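Local structure of uncharacterized protein (Leishmania major, 3KSV) at residues A[48-53]-A[75-80]; A[100-103]-A[107-110]. The protein probably acts as a zinc-binding nucleotide hydrolase or transferase of the histidine triad (HIT) family, though its substrate is not established. One frame throughout, in Å; residues are numbered along the deposited sequence.

Contact 1 of 2, residues A[48-53]-A[75-80]; sequences MLVIPK and AKASRA
M48 and V50 of the strand both pack against the same partner, the methyl group of A77 on the helix, and every contact between the two segments is apolar. M48 brings two atoms to it: SD lies 3.9 Å and CE 3.8 Å from A77 CB, so the thioether end rather than the stem of the side chain does the touching. The bend at its third torsion (chi3 -65°) lays the SD-CE bond alongside the A77 methyl, with both atoms at like distances. V50 adds one branch, CG2, 3.9 Å from A77 CB. The two strand residues also approach each other, M48 CE and V50 CG2 being 4.4 Å apart, and the alanine methyl abuts both. This single methyl is the helix's point of contact for both strand side chains, and the CA atoms of V50 and A77 are 7.8 Å apart.

Between the two segments there is no hydrogen bond; inside the helix, S78 OG donates to A75 O over 2.6 Å, tilted 30° from the carbonyl plane. A75 O also accepts the backbone N-H of R79.

In the fold, helix 64-82 covers one face of the antiparallel sheet, in which strand 48-52 runs between strands 34-38 and 109-114. V50 also meets V70 and L73 of that helix, M48 touches V81 and I111, and Y142 of the second subunit packs on M48.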
ATOM      1  N   MET A  48       2.683  -5.731 -11.016  1.00 20.68           N
ATOM      2  CA  MET A  48       1.690  -6.706 -10.642  1.00 20.58           C
ATOM      3  C   MET A  48       0.677  -6.111  -9.711  1.00 20.42           C
ATOM      4  O   MET A  48       0.837  -4.989  -9.237  1.00 19.46           O
ATOM      5  CB  MET A  48       2.350  -7.955 -10.028  1.00 21.53           C
ATOM      6  CG  MET A  48       3.079  -7.783  -8.701  1.00 22.17           C
ATOM      7  SD  MET A  48       3.579  -9.399  -8.068  1.00 27.78           S
ATOM      8  CE  MET A  48       1.926 -10.091  -7.782  1.00 30.02           C
ATOM      9  N   LEU A  49      -0.379  -6.896  -9.483  1.00 20.78           N
ATOM     10  CA  LEU A  49      -1.531  -6.513  -8.699  1.00 20.59           C
ATOM     11  C   LEU A  49      -1.830  -7.574  -7.631  1.00 20.84           C
ATOM     12  O   LEU A  49      -1.681  -8.767  -7.882  1.00 20.77           O
ATOM     13  CB  LEU A  49      -2.739  -6.387  -9.608  1.00 20.26           C
ATOM     14  CG  LEU A  49      -2.627  -5.388 -10.764  1.00 20.67           C
ATOM     15  CD1 LEU A  49      -3.716  -5.662 -11.808  1.00 19.97           C
ATOM     16  CD2 LEU A  49      -2.705  -3.975 -10.281  1.00 23.05           C
ATOM     17  N   VAL A  50      -2.232  -7.132  -6.442  1.00 20.97           N
ATOM     18  CA  VAL A  50      -2.724  -8.023  -5.388  1.00 21.50           C
ATOM     19  C   VAL A  50      -4.112  -7.533  -4.992  1.00 22.25           C
ATOM     20  O   VAL A  50      -4.271  -6.385  -4.575  1.00 22.36           O
ATOM     21  CB  VAL A  50      -1.816  -7.998  -4.136  1.00 21.54           C
ATOM     22  CG1 VAL A  50      -2.461  -8.751  -2.980  1.00 21.96           C
ATOM     23  CG2 VAL A  50      -0.444  -8.564  -4.456  1.00 20.80           C
ATOM     24  N   ILE A  51      -5.108  -8.396  -5.106  1.00 22.82           N
ATOM     25  CA  ILE A  51      -6.488  -8.009  -4.819  1.00 24.15           C
ATOM     26  C   ILE A  51      -7.159  -8.956  -3.814  1.00 24.13           C
ATOM     27  O   ILE A  51      -6.838 -10.146  -3.768  1.00 25.14           O
ATOM     28  CB  ILE A  51      -7.344  -7.952  -6.115  1.00 24.26           C
ATOM     29  CG1 ILE A  51      -7.612  -9.340  -6.647  1.00 26.04           C
ATOM     30  CG2 ILE A  51      -6.653  -7.112  -7.205  1.00 25.90           C
ATOM     31  CD1 ILE A  51      -8.755  -9.371  -7.637  1.00 27.29           C
ATOM     32  N   PRO A  52      -8.096  -8.437  -3.003  1.00 23.60           N
ATOM     33  CA  PRO A  52      -8.934  -9.349  -2.251  1.00 23.78           C
ATOM     34  C   PRO A  52      -9.942 -10.031  -3.165  1.00 23.82           C
ATOM     35  O   PRO A  52     -10.386  -9.447  -4.155  1.00 24.08           O
ATOM     36  CB  PRO A  52      -9.643  -8.419  -1.271  1.00 23.66           C
ATOM     37  CG  PRO A  52      -9.776  -7.157  -2.018  1.00 23.49           C
ATOM     38  CD  PRO A  52      -8.487  -7.037  -2.771  1.00 23.66           C
ATOM     39  N   LYS A  53     -10.298 -11.263  -2.842  1.00 24.54           N
ATOM     40  CA  LYS A  53     -11.363 -11.946  -3.565  1.00 25.54           C
ATOM     41  C   LYS A  53     -12.720 -11.258  -3.338  1.00 26.37           C
ATOM     42  O   LYS A  53     -13.534 -11.183  -4.254  1.00 26.74           O
ATOM     43  CB  LYS A  53     -11.425 -13.417  -3.158  1.00 25.70           C
ATOM     44  CG  LYS A  53     -10.302 -14.273  -3.764  1.00 25.61           C
ATOM     45  CD  LYS A  53     -10.229 -15.645  -3.084  1.00 27.05           C
ATOM     46  CE  LYS A  53      -9.405 -16.653  -3.871  1.00 28.09           C
ATOM     47  NZ  LYS A  53      -9.120 -17.881  -3.065  1.00 28.94           N
ATOM     48  N   ALA A  75       3.223  -8.744   1.031  1.00 23.39           N
ATOM     49  CA  ALA A  75       4.610  -8.936   1.462  1.00 23.49           C
ATOM     50  C   ALA A  75       5.295 -10.027   0.653  1.00 23.01           C
ATOM     51  O   ALA A  75       6.449  -9.890   0.281  1.00 22.47           O
ATOM     52  CB  ALA A  75       4.671  -9.274   2.976  1.00 23.55           C
ATOM     53  N   LYS A  76       4.579 -11.114   0.390  1.00 22.82           N
ATOM     54  CA  LYS A  76       5.134 -12.206  -0.409  1.00 22.84           C
ATOM     55  C   LYS A  76       5.404 -11.755  -1.838  1.00 22.83           C
ATOM     56  O   LYS A  76       6.480 -12.034  -2.388  1.00 23.14           O
ATOM     57  CB  LYS A  76       4.196 -13.412  -0.417  1.00 22.66           C
ATOM     58  CG  LYS A  76       4.142 -14.091   0.907  1.00 23.67           C
ATOM     59  CD  LYS A  76       3.362 -15.377   0.878  1.00 25.07           C
ATOM     60  CE  LYS A  76       3.508 -16.129   2.205  1.00 25.48           C
ATOM     61  NZ  LYS A  76       2.783 -17.422   2.165  1.00 24.83           N
ATOM     62  N   ALA A  77       4.424 -11.070  -2.421  1.00 22.10           N
ATOM     63  CA  ALA A  77       4.542 -10.503  -3.753  1.00 22.15           C
ATOM     64  C   ALA A  77       5.711  -9.517  -3.854  1.00 21.77           C
ATOM     65  O   ALA A  77       6.443  -9.531  -4.839  1.00 22.66           O
ATOM     66  CB  ALA A  77       3.202  -9.832  -4.183  1.00 21.06           C
ATOM     67  N   SER A  78       5.900  -8.666  -2.846  1.00 21.79           N
ATOM     68  CA  SER A  78       7.070  -7.752  -2.822  1.00 21.23           C
ATOM     69  C   SER A  78       8.411  -8.502  -2.878  1.00 21.03           C
ATOM     70  O   SER A  78       9.378  -8.018  -3.459  1.00 20.24           O
ATOM     71  CB  SER A  78       7.030  -6.844  -1.585  1.00 21.53           C
ATOM     72  OG  SER A  78       7.343  -7.568  -0.398  1.00 21.64           O
ATOM     73  N   ARG A  79       8.480  -9.681  -2.274  1.00 20.94           N
ATOM     74  CA  ARG A  79       9.704 -10.471  -2.326  1.00 21.81           C
ATOM     75  C   ARG A  79       9.931 -10.977  -3.764  1.00 21.45           C
ATOM     76  O   ARG A  79      11.071 -11.020  -4.255  1.00 20.78           O
ATOM     77  CB  ARG A  79       9.625 -11.641  -1.351  1.00 22.14           C
ATOM     78  CG  ARG A  79       9.635 -11.256   0.123  1.00 25.66           C
ATOM     79  CD  ARG A  79       9.080 -12.405   0.936  1.00 29.46           C
ATOM     80  NE  ARG A  79       9.600 -12.499   2.291  1.00 31.51           N
ATOM     81  CZ  ARG A  79       9.184 -11.770   3.321  1.00 34.47           C
ATOM     82  NH1 ARG A  79       8.246 -10.809   3.185  1.00 37.81           N
ATOM     83  NH2 ARG A  79       9.731 -11.990   4.506  1.00 33.95           N
ATOM     84  N   ALA A  80       8.836 -11.340  -4.443  1.00 20.65           N
ATOM     85  CA  ALA A  80       8.886 -11.732  -5.859  1.00 19.75           C
ATOM     86  C   ALA A  80       9.384 -10.562  -6.687  1.00 19.16           C
ATOM     87  O   ALA A  80      10.297 -10.720  -7.515  1.00 18.86           O
ATOM     88  CB  ALA A  80       7.516 -12.207  -6.369  1.00 19.19           C
TER

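Contact 2 of 2, residues A[100-103]-A[107-110]; sequences AHQE and VHFH
Q102 and V107 mark the closest backbone approach, 8.8 Å between their CA atoms, so the extended run leading into strand 109-114 is joined to the loop 100-103 through side chains and a water rather than by backbone pairing. The second segment carries most of the predicted histidine triad motif of the HIT fold, and H108 is its predicted nucleophile, the residue expected to form a tele-AMP intermediate.

Q102 makes the direct contact. Its side chain is fully extended (chi1 180°, chi2 -177°), which carries the amide from the loop toward V107 and H108. On the way, CG passes 4.4 Å from H108 CE1, oblique to the imidazole. Further out, Q102 NE2 is 4.3 Å from V107 N, a loose approach without a bond. The amide is instead held by its surroundings: NE2 hydrogen-bonds to S57 O, with V104 O a weak second acceptor, and OE1 receives G97 N. Gripped at both polar ends, it has little liberty to turn over.

The H108 ring is held by further partners. ND1 is hydrogen-bonded to H106 O, and H106 is itself a ligand of the zinc ion, so the metal site and the predicted catalytic imidazole are linked through a single residue. F15 meets the H108 ring edge-to-face. With ND1 engaged in this way, NE2 is directed to the loop, and this is the tele nitrogen that would carry AMP. One water bridges the segments there: it accepts a hydrogen bond from E103 N at 2.9 Å and lies 2.8 Å from H108 NE2 in a weak hydrogen bond.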
ATOM      1  N   ALA A 100      -8.941   9.945  -6.375  1.00 19.39           N
ATOM      2  CA  ALA A 100      -7.659   9.391  -5.921  1.00 19.95           C
ATOM      3  C   ALA A 100      -7.041   8.456  -6.983  1.00 20.61           C
ATOM      4  O   ALA A 100      -6.097   7.687  -6.699  1.00 19.48           O
ATOM      5  CB  ALA A 100      -7.848   8.687  -4.586  1.00 19.63           C
ATOM      6  N   HIS A 101      -7.554   8.572  -8.212  1.00 21.52           N
ATOM      7  CA  HIS A 101      -7.064   7.827  -9.379  1.00 22.76           C
ATOM      8  C   HIS A 101      -7.454   6.333  -9.376  1.00 22.54           C
ATOM      9  O   HIS A 101      -6.845   5.526 -10.100  1.00 22.72           O
ATOM     10  CB  HIS A 101      -5.534   7.988  -9.567  1.00 23.70           C
ATOM     11  CG  HIS A 101      -5.054   9.414  -9.616  1.00 27.45           C
ATOM     12  ND1 HIS A 101      -4.696  10.043 -10.794  1.00 32.56           N
ATOM     13  CD2 HIS A 101      -4.842  10.323  -8.631  1.00 29.96           C
ATOM     14  CE1 HIS A 101      -4.305  11.282 -10.531  1.00 32.33           C
ATOM     15  NE2 HIS A 101      -4.390  11.478  -9.227  1.00 30.85           N
ATOM     16  N   GLN A 102      -8.471   5.952  -8.602  1.00 21.96           N
ATOM     17  CA  GLN A 102      -8.961   4.575  -8.655  1.00 22.53           C
ATOM     18  C   GLN A 102      -9.898   4.454  -9.878  1.00 23.67           C
ATOM     19  O   GLN A 102     -10.806   5.258 -10.060  1.00 23.07           O
ATOM     20  CB  GLN A 102      -9.698   4.179  -7.371  1.00 22.27           C
ATOM     21  CG  GLN A 102     -10.224   2.750  -7.397  1.00 21.82           C
ATOM     22  CD  GLN A 102     -11.021   2.336  -6.165  1.00 22.21           C
ATOM     23  OE1 GLN A 102     -11.585   3.167  -5.460  1.00 20.15           O
ATOM     24  NE2 GLN A 102     -11.044   1.032  -5.894  1.00 23.48           N
ATOM     25  N   GLU A 103      -9.659   3.454 -10.716  1.00 25.15           N
ATOM     26  CA  GLU A 103     -10.432   3.291 -11.954  1.00 26.55           C
ATOM     27  C   GLU A 103     -11.419   2.132 -11.783  1.00 26.10           C
ATOM     28  O   GLU A 103     -12.633   2.337 -11.847  1.00 27.13           O
ATOM     29  CB  GLU A 103      -9.487   3.079 -13.143  1.00 27.45           C
ATOM     30  CG  GLU A 103     -10.106   3.291 -14.531  1.00 31.04           C
ATOM     31  CD  GLU A 103      -9.319   2.577 -15.652  1.00 34.73           C
ATOM     32  OE1 GLU A 103      -8.086   2.377 -15.502  1.00 38.78           O
ATOM     33  OE2 GLU A 103      -9.943   2.214 -16.677  1.00 36.48           O
ATOM     34  N   VAL A 107     -10.790  -3.088  -4.595  1.00 18.91           N
ATOM     35  CA  VAL A 107      -9.472  -2.827  -3.994  1.00 18.16           C
ATOM     36  C   VAL A 107      -8.399  -3.591  -4.779  1.00 18.91           C
ATOM     37  O   VAL A 107      -8.526  -4.795  -5.023  1.00 18.04           O
ATOM     38  CB  VAL A 107      -9.419  -3.269  -2.519  1.00 17.79           C
ATOM     39  CG1 VAL A 107      -7.987  -3.231  -1.986  1.00 16.96           C
ATOM     40  CG2 VAL A 107     -10.348  -2.383  -1.656  1.00 17.36           C
ATOM     41  N   HIS A 108      -7.353  -2.879  -5.203  1.00 19.67           N
ATOM     42  CA  HIS A 108      -6.197  -3.529  -5.796  1.00 19.64           C
ATOM     43  C   HIS A 108      -4.926  -2.768  -5.438  1.00 19.63           C
ATOM     44  O   HIS A 108      -4.860  -1.548  -5.577  1.00 19.22           O
ATOM     45  CB  HIS A 108      -6.360  -3.704  -7.306  1.00 19.85           C
ATOM     46  CG  HIS A 108      -6.741  -2.452  -8.030  1.00 21.67           C
ATOM     47  ND1 HIS A 108      -7.973  -1.855  -7.880  1.00 22.71           N
ATOM     48  CD2 HIS A 108      -6.074  -1.714  -8.949  1.00 23.19           C
ATOM     49  CE1 HIS A 108      -8.042  -0.796  -8.665  1.00 23.65           C
ATOM     50  NE2 HIS A 108      -6.904  -0.685  -9.322  1.00 22.44           N
ATOM     51  N   PHE A 109      -3.952  -3.517  -4.930  1.00 19.40           N
ATOM     52  CA  PHE A 109      -2.626  -3.015  -4.628  1.00 19.16           C
ATOM     53  C   PHE A 109      -1.731  -3.222  -5.842  1.00 18.46           C
ATOM     54  O   PHE A 109      -1.534  -4.336  -6.284  1.00 19.39           O
ATOM     55  CB  PHE A 109      -2.030  -3.769  -3.431  1.00 19.66           C
ATOM     56  CG  PHE A 109      -2.605  -3.371  -2.123  1.00 19.26           C
ATOM     57  CD1 PHE A 109      -1.950  -2.436  -1.327  1.00 17.91           C
ATOM     58  CD2 PHE A 109      -3.809  -3.904  -1.692  1.00 18.58           C
ATOM     59  CE1 PHE A 109      -2.467  -2.052  -0.145  1.00 17.44           C
ATOM     60  CE2 PHE A 109      -4.344  -3.520  -0.486  1.00 18.38           C
ATOM     61  CZ  PHE A 109      -3.665  -2.597   0.303  1.00 18.22           C
ATOM     62  N   HIS A 110      -1.196  -2.140  -6.377  1.00 18.03           N
ATOM     63  CA  HIS A 110      -0.185  -2.206  -7.412  1.00 17.59           C
ATOM     64  C   HIS A 110       1.166  -2.426  -6.710  1.00 17.66           C
ATOM     65  O   HIS A 110       1.448  -1.753  -5.694  1.00 16.83           O
ATOM     66  CB  HIS A 110      -0.120  -0.870  -8.160  1.00 18.18           C
ATOM     67  CG  HIS A 110      -1.401  -0.450  -8.830  1.00 17.57           C
ATOM     68  ND1 HIS A 110      -1.656  -0.697 -10.159  1.00 18.55           N
ATOM     69  CD2 HIS A 110      -2.454   0.278  -8.376  1.00 19.89           C
ATOM     70  CE1 HIS A 110      -2.823  -0.169 -10.483  1.00 18.98           C
ATOM     71  NE2 HIS A 110      -3.331   0.426  -9.417  1.00 16.41           N
TER
HETATM   72  O   HOH W   1      -8.284   0.894 -11.181  1.00 34.01           O

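Both contacts have buried touching residues and meet at neighbouring strands of one sheet, 48-52 and 109-114; the evidence is a probable hydrogen bond from V50 N to F109 O at 2.9 Å, with I51 CG2 packed 3.4 Å from H108 CB. Their chemistry differs with place. Contact 1 is purely apolar and fastens helix 64-82 to a sheet face. Contact 2, in the predicted active site, is looser, with no direct polar bond across it; one water, weakly bound to H108 NE2, bridges the segments, and outside residues satisfy the polar ends of Q102. Its loop side is more exposed, E103 joining through its backbone N. V50 serves the helix, whereas I51 backs the predicted nucleophile. Each contact also touches the second subunit.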